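Local structure of hypothetical protein Atu2144 (2ODF) at residues T76-R81 with D132-I137; E136-R141 with R146-V151; I169-D174 with R178-M183; A185-A190 with H245-K250; G218-M223 with K250-I255. The protein is of unknown function but belongs to the N-formylglutamate amidohydrolase family, so it probably hydrolyses an amide bond with the help of zinc. One frame throughout, in Å; residues are numbered along the deposited sequence.

Contact 1. Residues T76-R81 with D132-I137; sequences TLVYQR and DRVSEI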
# COMPACT_ATOMS: atom_id res chain seq x y z
N THR A 76 -11.65 -18.25 -14.27
CA THR A 76 -11.23 -17.89 -12.93
C THR A 76 -11.86 -16.57 -12.47
O THR A 76 -12.02 -15.61 -13.25
CB THR A 76 -9.71 -17.79 -12.89
OG1 THR A 76 -9.14 -19.05 -13.25
CG2 THR A 76 -9.20 -17.35 -11.50
N LEU A 77 -12.22 -16.54 -11.20
CA LEU A 77 -12.82 -15.37 -10.57
C LEU A 77 -12.03 -15.04 -9.32
O LEU A 77 -11.88 -15.90 -8.46
CB LEU A 77 -14.27 -15.63 -10.18
CG LEU A 77 -14.99 -14.64 -9.27
CD1 LEU A 77 -15.01 -13.24 -9.86
CD2 LEU A 77 -16.41 -15.16 -9.02
N VAL A 78 -11.53 -13.82 -9.26
CA VAL A 78 -10.85 -13.28 -8.09
C VAL A 78 -11.73 -12.21 -7.50
O VAL A 78 -12.15 -11.29 -8.20
CB VAL A 78 -9.49 -12.67 -8.42
CG1 VAL A 78 -8.79 -12.18 -7.12
CG2 VAL A 78 -8.63 -13.67 -9.16
N TYR A 79 -12.01 -12.33 -6.20
CA TYR A 79 -12.91 -11.40 -5.56
C TYR A 79 -12.43 -11.05 -4.14
O TYR A 79 -11.67 -11.80 -3.50
CB TYR A 79 -14.35 -11.92 -5.58
CG TYR A 79 -14.63 -13.13 -4.73
CD1 TYR A 79 -14.33 -14.42 -5.19
CD2 TYR A 79 -15.21 -13.01 -3.49
CE1 TYR A 79 -14.58 -15.54 -4.42
CE2 TYR A 79 -15.49 -14.15 -2.70
CZ TYR A 79 -15.16 -15.40 -3.18
OH TYR A 79 -15.40 -16.54 -2.42
N GLN A 80 -12.84 -9.87 -3.71
CA GLN A 80 -12.53 -9.34 -2.39
C GLN A 80 -13.61 -9.78 -1.43
O GLN A 80 -14.81 -9.64 -1.72
CB GLN A 80 -12.46 -7.81 -2.55
CG GLN A 80 -12.16 -6.96 -1.38
CD GLN A 80 -11.01 -7.42 -0.47
OE1 GLN A 80 -9.81 -7.23 -0.76
NE2 GLN A 80 -11.38 -7.94 0.66
N ARG A 81 -13.19 -10.35 -0.29
CA ARG A 81 -14.14 -10.90 0.68
C ARG A 81 -14.65 -9.91 1.75
O ARG A 81 -15.49 -10.27 2.54
CB ARG A 81 -13.53 -12.15 1.33
CG ARG A 81 -13.28 -13.25 0.29
CD ARG A 81 -12.80 -14.53 0.89
NE ARG A 81 -13.82 -15.15 1.72
CZ ARG A 81 -13.83 -15.13 3.05
NH1 ARG A 81 -12.86 -14.51 3.73
NH2 ARG A 81 -14.82 -15.74 3.70
N ASP A 132 -2.10 -8.17 -5.67
CA ASP A 132 -0.98 -9.05 -5.83
C ASP A 132 -1.45 -10.41 -6.40
O ASP A 132 -0.79 -11.01 -7.16
CB ASP A 132 -0.23 -9.25 -4.51
CG ASP A 132 0.78 -8.13 -4.20
OD1 ASP A 132 0.98 -7.22 -4.99
OD2 ASP A 132 1.39 -8.21 -3.17
N ARG A 133 -2.59 -10.87 -5.96
CA ARG A 133 -3.08 -12.14 -6.39
C ARG A 133 -3.51 -12.07 -7.84
O ARG A 133 -3.25 -12.92 -8.58
CB ARG A 133 -4.24 -12.59 -5.54
CG ARG A 133 -4.71 -13.95 -5.84
CD ARG A 133 -3.70 -14.96 -5.46
NE ARG A 133 -4.29 -16.27 -5.44
CZ ARG A 133 -4.98 -16.75 -4.42
NH1 ARG A 133 -5.14 -16.04 -3.34
NH2 ARG A 133 -5.49 -17.95 -4.47
N VAL A 134 -4.18 -11.00 -8.22
CA VAL A 134 -4.58 -10.78 -9.59
C VAL A 134 -3.32 -10.77 -10.45
O VAL A 134 -3.21 -11.45 -11.39
CB VAL A 134 -5.36 -9.51 -9.72
CG1 VAL A 134 -5.60 -9.17 -11.12
CG2 VAL A 134 -6.64 -9.57 -8.90
N SER A 135 -2.34 -10.00 -10.04
CA SER A 135 -1.09 -9.94 -10.75
C SER A 135 -0.37 -11.31 -10.87
O SER A 135 0.22 -11.62 -11.86
CB SER A 135 -0.19 -8.92 -10.08
OG SER A 135 -0.66 -7.64 -10.31
N GLU A 136 -0.41 -12.08 -9.82
CA GLU A 136 0.26 -13.39 -9.80
C GLU A 136 -0.38 -14.35 -10.82
O GLU A 136 0.33 -15.04 -11.57
CB GLU A 136 0.25 -13.96 -8.38
CG GLU A 136 0.99 -15.30 -8.24
CD GLU A 136 0.99 -15.80 -6.78
OE1 GLU A 136 0.41 -15.08 -5.90
OE2 GLU A 136 1.61 -16.87 -6.53
N ILE A 137 -1.71 -14.33 -10.87
CA ILE A 137 -2.48 -15.15 -11.79
C ILE A 137 -2.20 -14.72 -13.24
O ILE A 137 -1.96 -15.56 -14.12
CB ILE A 137 -3.99 -15.07 -11.46
CG1 ILE A 137 -4.27 -15.84 -10.15
CG2 ILE A 137 -4.82 -15.67 -12.62
CD1 ILE A 137 -5.62 -15.62 -9.51
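Strand 77-80 packs against helix 116-143 with Val78 and Val134 as the nearest backbone pair, their CA atoms 6.9 Å apart, while at Thr76 and Ile137 the spacing has widened to 9.2 Å between CA atoms. Val78 meets the helix with both of its methyls, one for each of two residues a turn apart. CG1, set anti to the backbone N (chi1 -177°), lies 3.8 Å from Val134 CG2, the two valines crossing at a slant. CG2 lies 3.6 Å from Ile137 CD1, and here the side chains slide past each other in opposite directions. The far end of the isoleucine also comes near Thr76, whose CG2 is 4.4 Å from Ile137 CD1; the threonine hydroxyl is engaged by Asn20. No hydrogen bond joins the segments, and on the other side of the strand Leu77 and Tyr79 meet helix 62-73. With helix 116-143 on one face of the strand and helix 62-73 on the other, the mixed sheet is the middle layer of a three-layer alpha/beta/alpha fold.

Contact 2. Residues E136-R141 with R146-V151; sequences EIIAER and RKVVVV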
# COMPACT_ATOMS: atom_id res chain seq x y z
N GLU A 136 -0.41 -12.08 -9.82
CA GLU A 136 0.26 -13.39 -9.80
C GLU A 136 -0.38 -14.35 -10.82
O GLU A 136 0.33 -15.04 -11.57
CB GLU A 136 0.25 -13.96 -8.38
CG GLU A 136 0.99 -15.30 -8.24
CD GLU A 136 0.99 -15.80 -6.78
OE1 GLU A 136 0.41 -15.08 -5.90
OE2 GLU A 136 1.61 -16.87 -6.53
N ILE A 137 -1.71 -14.33 -10.87
CA ILE A 137 -2.48 -15.15 -11.79
C ILE A 137 -2.20 -14.72 -13.24
O ILE A 137 -1.96 -15.56 -14.12
CB ILE A 137 -3.99 -15.07 -11.46
CG1 ILE A 137 -4.27 -15.84 -10.15
CG2 ILE A 137 -4.82 -15.67 -12.62
CD1 ILE A 137 -5.62 -15.62 -9.51
N ILE A 138 -2.24 -13.43 -13.50
CA ILE A 138 -1.92 -12.93 -14.84
C ILE A 138 -0.49 -13.30 -15.28
O ILE A 138 -0.30 -13.77 -16.42
CB ILE A 138 -2.17 -11.44 -14.97
CG1 ILE A 138 -3.66 -11.15 -14.88
CG2 ILE A 138 -1.56 -10.88 -16.32
CD1 ILE A 138 -4.00 -9.65 -14.80
N ALA A 139 0.50 -13.13 -14.40
CA ALA A 139 1.88 -13.50 -14.71
C ALA A 139 1.96 -14.99 -15.06
O ALA A 139 2.61 -15.39 -16.01
CB ALA A 139 2.80 -13.17 -13.55
N GLU A 140 1.27 -15.81 -14.29
CA GLU A 140 1.30 -17.23 -14.48
C GLU A 140 0.68 -17.59 -15.86
O GLU A 140 1.28 -18.35 -16.65
CB GLU A 140 0.56 -17.91 -13.33
CG GLU A 140 0.76 -19.37 -13.26
CD GLU A 140 0.09 -19.97 -12.05
OE1 GLU A 140 -1.15 -19.74 -11.86
OE2 GLU A 140 0.81 -20.68 -11.30
N ARG A 141 -0.49 -17.03 -16.15
CA ARG A 141 -1.12 -17.23 -17.47
C ARG A 141 -0.16 -16.84 -18.61
O ARG A 141 -0.01 -17.55 -19.62
CB ARG A 141 -2.43 -16.43 -17.55
CG ARG A 141 -3.57 -16.90 -16.64
CD ARG A 141 -4.10 -18.28 -16.95
NE ARG A 141 -4.85 -18.84 -15.81
CZ ARG A 141 -6.11 -18.54 -15.52
NH1 ARG A 141 -6.79 -17.69 -16.25
NH2 ARG A 141 -6.70 -19.10 -14.47
N ARG A 146 -0.83 -18.07 -22.45
CA ARG A 146 -2.26 -18.04 -22.58
C ARG A 146 -2.77 -16.64 -22.76
O ARG A 146 -2.23 -15.73 -22.24
CB ARG A 146 -2.92 -18.66 -21.36
CG ARG A 146 -2.66 -20.13 -21.26
CD ARG A 146 -3.54 -20.90 -20.36
NE ARG A 146 -4.87 -20.41 -20.15
CZ ARG A 146 -5.62 -20.78 -19.13
NH1 ARG A 146 -5.16 -21.63 -18.26
NH2 ARG A 146 -6.82 -20.29 -18.94
N LYS A 147 -3.84 -16.50 -23.50
CA LYS A 147 -4.56 -15.25 -23.61
C LYS A 147 -5.20 -14.92 -22.25
O LYS A 147 -5.67 -15.82 -21.54
CB LYS A 147 -5.60 -15.39 -24.72
CG LYS A 147 -6.40 -14.14 -25.10
CD LYS A 147 -7.42 -14.53 -26.19
CE LYS A 147 -8.30 -13.40 -26.64
NZ LYS A 147 -9.44 -13.87 -27.49
N VAL A 148 -5.13 -13.65 -21.86
CA VAL A 148 -5.83 -13.14 -20.67
C VAL A 148 -6.71 -11.96 -21.06
O VAL A 148 -6.24 -11.04 -21.74
CB VAL A 148 -4.88 -12.64 -19.58
CG1 VAL A 148 -5.69 -12.15 -18.39
CG2 VAL A 148 -3.88 -13.74 -19.18
N VAL A 149 -7.98 -12.03 -20.70
CA VAL A 149 -8.95 -10.97 -20.97
C VAL A 149 -9.47 -10.55 -19.59
O VAL A 149 -10.09 -11.35 -18.87
CB VAL A 149 -10.13 -11.43 -21.88
CG1 VAL A 149 -11.16 -10.28 -22.06
CG2 VAL A 149 -9.65 -11.97 -23.27
N VAL A 150 -9.18 -9.32 -19.20
CA VAL A 150 -9.47 -8.87 -17.83
C VAL A 150 -10.85 -8.27 -17.82
O VAL A 150 -11.10 -7.26 -18.46
CB VAL A 150 -8.41 -7.85 -17.32
CG1 VAL A 150 -8.74 -7.36 -15.86
CG2 VAL A 150 -7.03 -8.49 -17.40
N VAL A 151 -11.75 -8.86 -17.03
CA VAL A 151 -13.13 -8.42 -17.03
C VAL A 151 -13.52 -8.17 -15.60
O VAL A 151 -13.53 -9.11 -14.80
CB VAL A 151 -14.08 -9.48 -17.64
CG1 VAL A 151 -15.55 -8.98 -17.56
CG2 VAL A 151 -13.67 -9.82 -19.09
O HOH W 1 -6.61 -16.52 -18.84
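Arg141 and Arg146 contribute more than half of the buried surface, and they do so by stacking. Their guanidinium groups lie nearly parallel, planes 4° apart and centres 4.3 Å from each other, but offset: Arg141 CD sits over the centre of the Arg146 guanidinium, 3.6 Å from CZ, while Arg146 NH2 covers the rim of the other plane. Ile137 CG2 lies over the opposite face of Arg141. The bend at chi2 of Arg141 (-64°) turns the chain back along the helix, between Ile137 and Arg146. Like charges so close would probably repel, yet both groups have acceptors at hand: Arg141 NH2 bonds Thr76 OG1, and Arg146 NH2 bonds the carbonyl of Ala23. Arg141 NH1 reaches a water 2.8 Å away, in the guanidinium plane, which can donate to Lys147 O.

Helix 116-143, the turn and strand 149-156 form the helix-to-strand half of a beta-alpha-beta crossover, and the backbone of the turn is tied by Arg146 N to Arg141 O at 3.0 Å. Val148 then faces the helix, its CG2 3.5 Å from Arg141 CB and its CG1 4.2 Å from Ile138 CG1. Farther along, Ile138 CD1 lies 4.2 Å from Val150 CG2, the isoleucine crossing both valines at about a right angle; Leu219 and Leu28 border this apolar patch.

Contact 3. Residues I169-D174 with R178-M183; sequences IGILHD and RLADAM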
# COMPACT_ATOMS: atom_id res chain seq x y z
N ILE A 169 -26.80 -1.32 -18.63
CA ILE A 169 -25.48 -1.91 -18.69
C ILE A 169 -24.53 -0.81 -19.16
O ILE A 169 -24.70 -0.26 -20.25
CB ILE A 169 -25.41 -3.08 -19.70
CG1 ILE A 169 -26.41 -4.16 -19.36
CG2 ILE A 169 -23.97 -3.68 -19.77
CD1 ILE A 169 -26.04 -5.06 -18.20
N GLY A 170 -23.50 -0.53 -18.35
CA GLY A 170 -22.37 0.27 -18.79
C GLY A 170 -21.19 -0.59 -19.22
O GLY A 170 -20.84 -1.57 -18.54
N ILE A 171 -20.60 -0.21 -20.34
CA ILE A 171 -19.41 -0.85 -20.90
C ILE A 171 -18.28 0.17 -20.66
O ILE A 171 -18.16 1.18 -21.36
CB ILE A 171 -19.57 -1.22 -22.40
CG1 ILE A 171 -20.79 -2.13 -22.60
CG2 ILE A 171 -18.26 -1.84 -22.97
CD1 ILE A 171 -20.68 -3.51 -21.91
N LEU A 172 -17.45 -0.10 -19.66
CA LEU A 172 -16.44 0.87 -19.23
C LEU A 172 -15.04 0.47 -19.70
O LEU A 172 -14.70 -0.72 -19.78
CB LEU A 172 -16.48 1.03 -17.72
CG LEU A 172 -17.52 2.02 -17.18
CD1 LEU A 172 -18.92 1.68 -17.63
CD2 LEU A 172 -17.44 2.02 -15.68
N HIS A 173 -14.23 1.46 -20.01
CA HIS A 173 -12.89 1.20 -20.49
C HIS A 173 -12.03 2.41 -20.26
O HIS A 173 -12.55 3.50 -20.06
CB HIS A 173 -12.92 0.81 -21.97
CG HIS A 173 -13.40 1.90 -22.87
ND1 HIS A 173 -12.56 2.88 -23.35
CD2 HIS A 173 -14.63 2.17 -23.38
CE1 HIS A 173 -13.25 3.72 -24.11
NE2 HIS A 173 -14.50 3.30 -24.15
N ASP A 174 -10.72 2.20 -20.27
CA ASP A 174 -9.72 3.26 -20.17
C ASP A 174 -9.12 3.46 -21.58
O ASP A 174 -9.85 3.42 -22.59
CB ASP A 174 -8.69 2.87 -19.09
CG ASP A 174 -7.92 4.08 -18.56
OD1 ASP A 174 -6.99 4.56 -19.25
OD2 ASP A 174 -8.25 4.55 -17.45
N ARG A 178 -10.68 -1.66 -27.17
CA ARG A 178 -10.89 -2.69 -28.18
C ARG A 178 -12.08 -3.60 -27.82
O ARG A 178 -13.01 -3.77 -28.60
CB ARG A 178 -9.63 -3.55 -28.40
CG ARG A 178 -8.44 -2.83 -29.03
CD ARG A 178 -7.18 -3.71 -29.00
NE ARG A 178 -6.72 -3.95 -27.62
CZ ARG A 178 -5.88 -4.89 -27.25
NH1 ARG A 178 -5.37 -5.74 -28.12
NH2 ARG A 178 -5.55 -5.02 -25.97
N LEU A 179 -12.04 -4.22 -26.65
CA LEU A 179 -13.16 -5.07 -26.23
C LEU A 179 -14.44 -4.28 -26.06
O LEU A 179 -15.50 -4.72 -26.48
CB LEU A 179 -12.83 -5.84 -24.95
CG LEU A 179 -13.89 -6.85 -24.45
CD1 LEU A 179 -14.43 -7.77 -25.54
CD2 LEU A 179 -13.31 -7.68 -23.27
N ALA A 180 -14.34 -3.10 -25.45
CA ALA A 180 -15.50 -2.27 -25.23
C ALA A 180 -16.20 -1.95 -26.56
O ALA A 180 -17.42 -2.04 -26.66
CB ALA A 180 -15.11 -0.95 -24.51
N ASP A 181 -15.41 -1.51 -27.54
CA ASP A 181 -15.92 -1.16 -28.87
C ASP A 181 -16.66 -2.34 -29.48
O ASP A 181 -17.74 -2.17 -30.04
CB ASP A 181 -14.78 -0.77 -29.81
CG ASP A 181 -14.17 0.60 -29.50
OD1 ASP A 181 -14.77 1.39 -28.74
OD2 ASP A 181 -13.04 0.89 -30.00
N ALA A 182 -16.06 -3.53 -29.41
CA ALA A 182 -16.66 -4.74 -29.93
C ALA A 182 -18.00 -5.04 -29.22
O ALA A 182 -18.97 -5.41 -29.88
CB ALA A 182 -15.70 -5.93 -29.76
N MET A 183 -18.04 -4.89 -27.90
CA MET A 183 -19.26 -5.15 -27.13
C MET A 183 -20.34 -4.09 -27.38
O MET A 183 -21.55 -4.41 -27.49
CB MET A 183 -18.94 -5.21 -25.62
CG MET A 183 -18.23 -6.48 -25.18
SD MET A 183 -17.77 -6.65 -23.41
CE MET A 183 -19.39 -7.05 -22.68
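This is apolar packing of a strand against the helix that follows it, within the beta-alpha-beta unit of strand 169-172, helix 178-186 and strand 194-196. Ile171 and Ala180 carry it, and the small alanine lets the backbones come close, with CA atoms 6.0 Å apart. Ile171 divides its branches between two helix residues. CG2, anti to the backbone N, rests 3.6 Å from both CA and CB of Ala180; CD1, at the end of the other branch, lies 3.8 Å from Met183 CE. A bend at chi3 (76°) turns that methyl out of line with the rest of the methionine chain, and the two side chains cross at a slant. Val194 and Val222, from the two strands flanking strand 169-172, also border Ile171.

His173 touches the same alanine through its ring carbon CD2, 3.4 Å from Ala180 CB, in an oblique approach. Its ND1 donates in the ring plane to a lone pair of Asp174 O, 2.9 Å away at an angle of 167°, a bond that fixes the rotation of the imidazole. On the helix, Asp181 is salt-bridged to Arg196. The contact itself is thus apolar, while the polar ring and the carboxylate at its margin have partners of their own.

Contact 4. Residues A185-A190 with H245-K250; sequences AGAEGA and HELMGK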
# COMPACT_ATOMS: atom_id res chain seq x y z
N ALA A 185 -20.72 -2.38 -30.12
CA ALA A 185 -21.21 -2.60 -31.49
C ALA A 185 -22.14 -3.80 -31.51
O ALA A 185 -23.18 -3.80 -32.16
CB ALA A 185 -20.04 -2.78 -32.47
N GLY A 186 -21.77 -4.81 -30.75
CA GLY A 186 -22.57 -6.01 -30.62
C GLY A 186 -23.87 -5.79 -29.87
O GLY A 186 -24.79 -6.58 -30.00
N ALA A 187 -23.94 -4.73 -29.10
CA ALA A 187 -25.11 -4.45 -28.30
C ALA A 187 -26.09 -3.56 -29.04
O ALA A 187 -27.16 -3.26 -28.50
CB ALA A 187 -24.69 -3.78 -26.94
N GLU A 188 -25.76 -3.12 -30.26
CA GLU A 188 -26.74 -2.38 -31.06
C GLU A 188 -27.94 -3.30 -31.28
O GLU A 188 -27.78 -4.43 -31.70
CB GLU A 188 -26.17 -1.88 -32.39
CG GLU A 188 -27.19 -1.19 -33.34
CD GLU A 188 -28.10 -2.18 -34.10
OE1 GLU A 188 -27.61 -3.24 -34.59
OE2 GLU A 188 -29.32 -1.91 -34.20
N GLY A 189 -29.12 -2.80 -30.93
CA GLY A 189 -30.38 -3.50 -31.11
C GLY A 189 -30.78 -4.34 -29.90
O GLY A 189 -31.81 -4.98 -29.92
N ALA A 190 -29.96 -4.36 -28.85
CA ALA A 190 -30.29 -5.16 -27.67
C ALA A 190 -31.47 -4.51 -26.97
O ALA A 190 -31.66 -3.30 -27.07
CB ALA A 190 -29.07 -5.22 -26.73
N HIS A 245 -22.81 -13.19 -21.42
CA HIS A 245 -22.05 -14.28 -22.02
C HIS A 245 -22.21 -14.25 -23.55
O HIS A 245 -21.24 -14.39 -24.28
CB HIS A 245 -22.49 -15.63 -21.45
CG HIS A 245 -21.80 -16.79 -22.08
ND1 HIS A 245 -20.47 -17.06 -21.89
CD2 HIS A 245 -22.25 -17.72 -22.96
CE1 HIS A 245 -20.12 -18.10 -22.61
NE2 HIS A 245 -21.18 -18.53 -23.26
N GLU A 246 -23.44 -14.04 -24.02
CA GLU A 246 -23.71 -13.92 -25.46
C GLU A 246 -22.95 -12.75 -26.08
O GLU A 246 -22.22 -12.95 -27.03
CB GLU A 246 -25.21 -13.78 -25.71
CG GLU A 246 -26.01 -15.01 -25.36
CD GLU A 246 -26.17 -16.01 -26.52
OE1 GLU A 246 -25.35 -15.99 -27.48
OE2 GLU A 246 -27.15 -16.81 -26.46
N LEU A 247 -23.13 -11.56 -25.50
CA LEU A 247 -22.50 -10.32 -25.95
C LEU A 247 -20.97 -10.33 -25.96
O LEU A 247 -20.34 -10.02 -26.98
CB LEU A 247 -22.97 -9.15 -25.07
CG LEU A 247 -22.58 -7.72 -25.49
CD1 LEU A 247 -23.20 -7.37 -26.84
CD2 LEU A 247 -22.99 -6.68 -24.43
N MET A 248 -20.37 -10.70 -24.83
CA MET A 248 -18.93 -10.69 -24.74
C MET A 248 -18.30 -11.85 -25.52
O MET A 248 -17.27 -11.67 -26.15
CB MET A 248 -18.44 -10.62 -23.28
CG MET A 248 -16.88 -10.40 -23.14
SD MET A 248 -16.39 -9.93 -21.42
CE MET A 248 -17.13 -11.23 -20.51
N GLY A 249 -18.93 -13.03 -25.52
CA GLY A 249 -18.43 -14.14 -26.34
C GLY A 249 -18.37 -13.80 -27.83
O GLY A 249 -17.36 -14.04 -28.49
N LYS A 250 -19.46 -13.23 -28.36
CA LYS A 250 -19.49 -12.80 -29.75
C LYS A 250 -18.46 -11.72 -30.01
O LYS A 250 -17.79 -11.74 -31.05
CB LYS A 250 -20.88 -12.32 -30.15
CG LYS A 250 -21.89 -13.46 -30.28
CD LYS A 250 -23.13 -13.03 -31.05
CE LYS A 250 -22.92 -13.08 -32.56
NZ LYS A 250 -23.64 -11.96 -33.23
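Leu247 reaches across from helix 234-256 to the place where helix 178-186 ends, and one of its methyls does most of the touching. With CG anti to the backbone N (chi1 -172°) and chi2 at 64°, the isobutyl group forks toward segment 185-190. CD1 presses chiefly on the backbone, 3.5 Å from Gly186 C and 3.6 Å from Ala187 N. The same methyl lies 3.9 Å from Ala187 CB, and CD2, the other prong, is a looser neighbour of that CB at 4.2 Å. The leucine therefore rests over the peptide linking Gly186 to Ala187, with the alanine methyl beside the fork.

With no side chain at Gly186, CD1 lies directly on the backbone, and the CA atoms of Gly186 and Leu247 are 6.4 Å apart. Beyond the helix end, the chain from Ala187 to Ala190 makes a type II beta turn, closed by Ala190 N to Ala187 O at 3.0 Å. Gly189 occupies its third position with the positive phi (91°) characteristic of that turn. No hydrogen bond crosses between the segments, so contact is by van der Waals packing alone. Met183, one turn earlier on helix 178-186, also touches Leu247 and extends the packing inward. Two neighbouring helices on one face of the sheet, joined by small residues and a leucine, form part of an outer layer of an alpha/beta/alpha sandwich.

Contact 5. Residues G218-M223 with K250-I255; sequences GLLNVM and KALSSI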
# COMPACT_ATOMS: atom_id res chain seq x y z
N GLY A 218 -1.04 -4.83 -22.16
CA GLY A 218 -1.71 -4.81 -23.46
C GLY A 218 -2.88 -5.76 -23.61
O GLY A 218 -3.27 -6.15 -24.72
N LEU A 219 -3.46 -6.14 -22.47
CA LEU A 219 -4.48 -7.16 -22.43
C LEU A 219 -5.85 -6.57 -22.76
O LEU A 219 -6.18 -5.45 -22.33
CB LEU A 219 -4.53 -7.77 -21.01
CG LEU A 219 -3.26 -8.36 -20.41
CD1 LEU A 219 -3.52 -8.87 -18.96
CD2 LEU A 219 -2.68 -9.45 -21.26
N LEU A 220 -6.65 -7.34 -23.49
CA LEU A 220 -8.03 -6.98 -23.72
C LEU A 220 -8.70 -6.86 -22.35
O LEU A 220 -8.40 -7.62 -21.41
CB LEU A 220 -8.75 -8.02 -24.58
CG LEU A 220 -8.35 -8.19 -26.05
CD1 LEU A 220 -8.99 -9.43 -26.70
CD2 LEU A 220 -8.71 -6.93 -26.85
N ASN A 221 -9.61 -5.92 -22.23
CA ASN A 221 -10.22 -5.68 -20.95
C ASN A 221 -11.48 -4.88 -21.04
O ASN A 221 -11.69 -4.14 -21.97
CB ASN A 221 -9.22 -4.94 -20.04
CG ASN A 221 -8.83 -3.60 -20.57
OD1 ASN A 221 -7.98 -3.47 -21.49
ND2 ASN A 221 -9.42 -2.57 -20.00
N VAL A 222 -12.31 -5.03 -20.03
CA VAL A 222 -13.50 -4.21 -19.93
C VAL A 222 -13.99 -4.23 -18.49
O VAL A 222 -13.75 -5.17 -17.74
CB VAL A 222 -14.63 -4.73 -20.90
CG1 VAL A 222 -15.23 -6.09 -20.37
CG2 VAL A 222 -15.73 -3.70 -21.07
N MET A 223 -14.70 -3.20 -18.13
CA MET A 223 -15.37 -3.13 -16.85
C MET A 223 -16.85 -3.06 -17.15
O MET A 223 -17.28 -2.25 -17.95
CB MET A 223 -14.87 -1.89 -16.10
CG MET A 223 -15.62 -1.46 -14.85
SD MET A 223 -14.82 -0.10 -13.93
CE MET A 223 -16.12 0.19 -12.83
N LYS A 250 -19.46 -13.23 -28.36
CA LYS A 250 -19.49 -12.80 -29.75
C LYS A 250 -18.46 -11.72 -30.01
O LYS A 250 -17.79 -11.74 -31.05
CB LYS A 250 -20.88 -12.32 -30.15
CG LYS A 250 -21.89 -13.46 -30.28
CD LYS A 250 -23.13 -13.03 -31.05
CE LYS A 250 -22.92 -13.08 -32.56
NZ LYS A 250 -23.64 -11.96 -33.23
N ALA A 251 -18.32 -10.80 -29.05
CA ALA A 251 -17.38 -9.69 -29.17
C ALA A 251 -15.97 -10.21 -29.32
O ALA A 251 -15.21 -9.75 -30.18
CB ALA A 251 -17.47 -8.76 -27.94
N LEU A 252 -15.61 -11.18 -28.47
CA LEU A 252 -14.26 -11.72 -28.47
C LEU A 252 -13.98 -12.45 -29.77
O LEU A 252 -12.87 -12.38 -30.32
CB LEU A 252 -14.04 -12.64 -27.28
CG LEU A 252 -13.90 -11.91 -25.92
CD1 LEU A 252 -14.05 -12.88 -24.79
CD2 LEU A 252 -12.61 -11.13 -25.81
N SER A 253 -15.00 -13.14 -30.28
CA SER A 253 -14.88 -13.82 -31.58
C SER A 253 -14.68 -12.85 -32.73
O SER A 253 -13.91 -13.14 -33.64
CB SER A 253 -16.08 -14.73 -31.84
OG SER A 253 -16.09 -15.80 -30.92
N SER A 254 -15.37 -11.72 -32.72
CA SER A 254 -15.17 -10.73 -33.76
C SER A 254 -13.76 -10.17 -33.75
O SER A 254 -13.23 -9.88 -34.81
CB SER A 254 -16.13 -9.57 -33.62
OG SER A 254 -17.44 -10.07 -33.66
N ILE A 255 -13.18 -10.00 -32.56
CA ILE A 255 -11.87 -9.36 -32.42
C ILE A 255 -10.76 -10.27 -32.91
O ILE A 255 -9.75 -9.80 -33.41
CB ILE A 255 -11.55 -8.97 -30.97
CG1 ILE A 255 -12.40 -7.79 -30.53
CG2 ILE A 255 -10.06 -8.60 -30.81
CD1 ILE A 255 -12.29 -7.52 -29.03
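Leu220 points from segment 218-223 toward helix 234-256 and splits its two methyls between residues almost one turn apart. CD1 approaches Leu252 CD2 at 4.1 Å, and CD2 approaches Ile255 CD1 at 4.2 Å. The two leucines slide past each other in opposite directions, with one methyl of each in touch. Both have CG anti to the carbonyl carbon, with chi1 of -68° in Leu220 and -73° in Leu252. In Leu252 this carries the branched end toward the strand although its CB is directed to one side. Ile255 differs in that its CB already points at the strand, and its extended branch (chi2 170°) delivers CD1 to the leucine.

The backbones remain well apart, 9.2 Å between the CA atoms of Leu220 and Leu252, and side chains bridge that distance. Around this patch, Arg178 and Lys147 lay their side chains against Leu220, and Val149 borders Leu252. Beside the patch, Gly218 O accepts a hydrogen bond from Arg178 NH2. Since all three touching residues are partly exposed and no polar bond joins the segments, the association of strand and helix rests here on dispersion and on the partial withdrawal of methyl groups from water.

Overall arrangement
From the N terminus, contact 1 comes first, bringing helix 116-143 back to strand 77-80 after 50 intervening residues. Contact 2 opens on that helix, sharing Glu136 and Ile137 with contact 1, and closes a short turn into strand 149-156. Contact 3 is another short closure, strand 169-172 to helix 178-186. Contacts 4 and 5 span longer loops and cross, because their segments alternate along the chain; both end on helix 234-256 and share Lys250. Contacts 1, 2, 3 and 5 reach the same mixed sheet, and backbone bonds link contact 5 to contacts 2 and 3 through neighbouring strands. Contact 4 joins helices 178-186 and 234-256, and lies about 26 Å from contact 1 between centres.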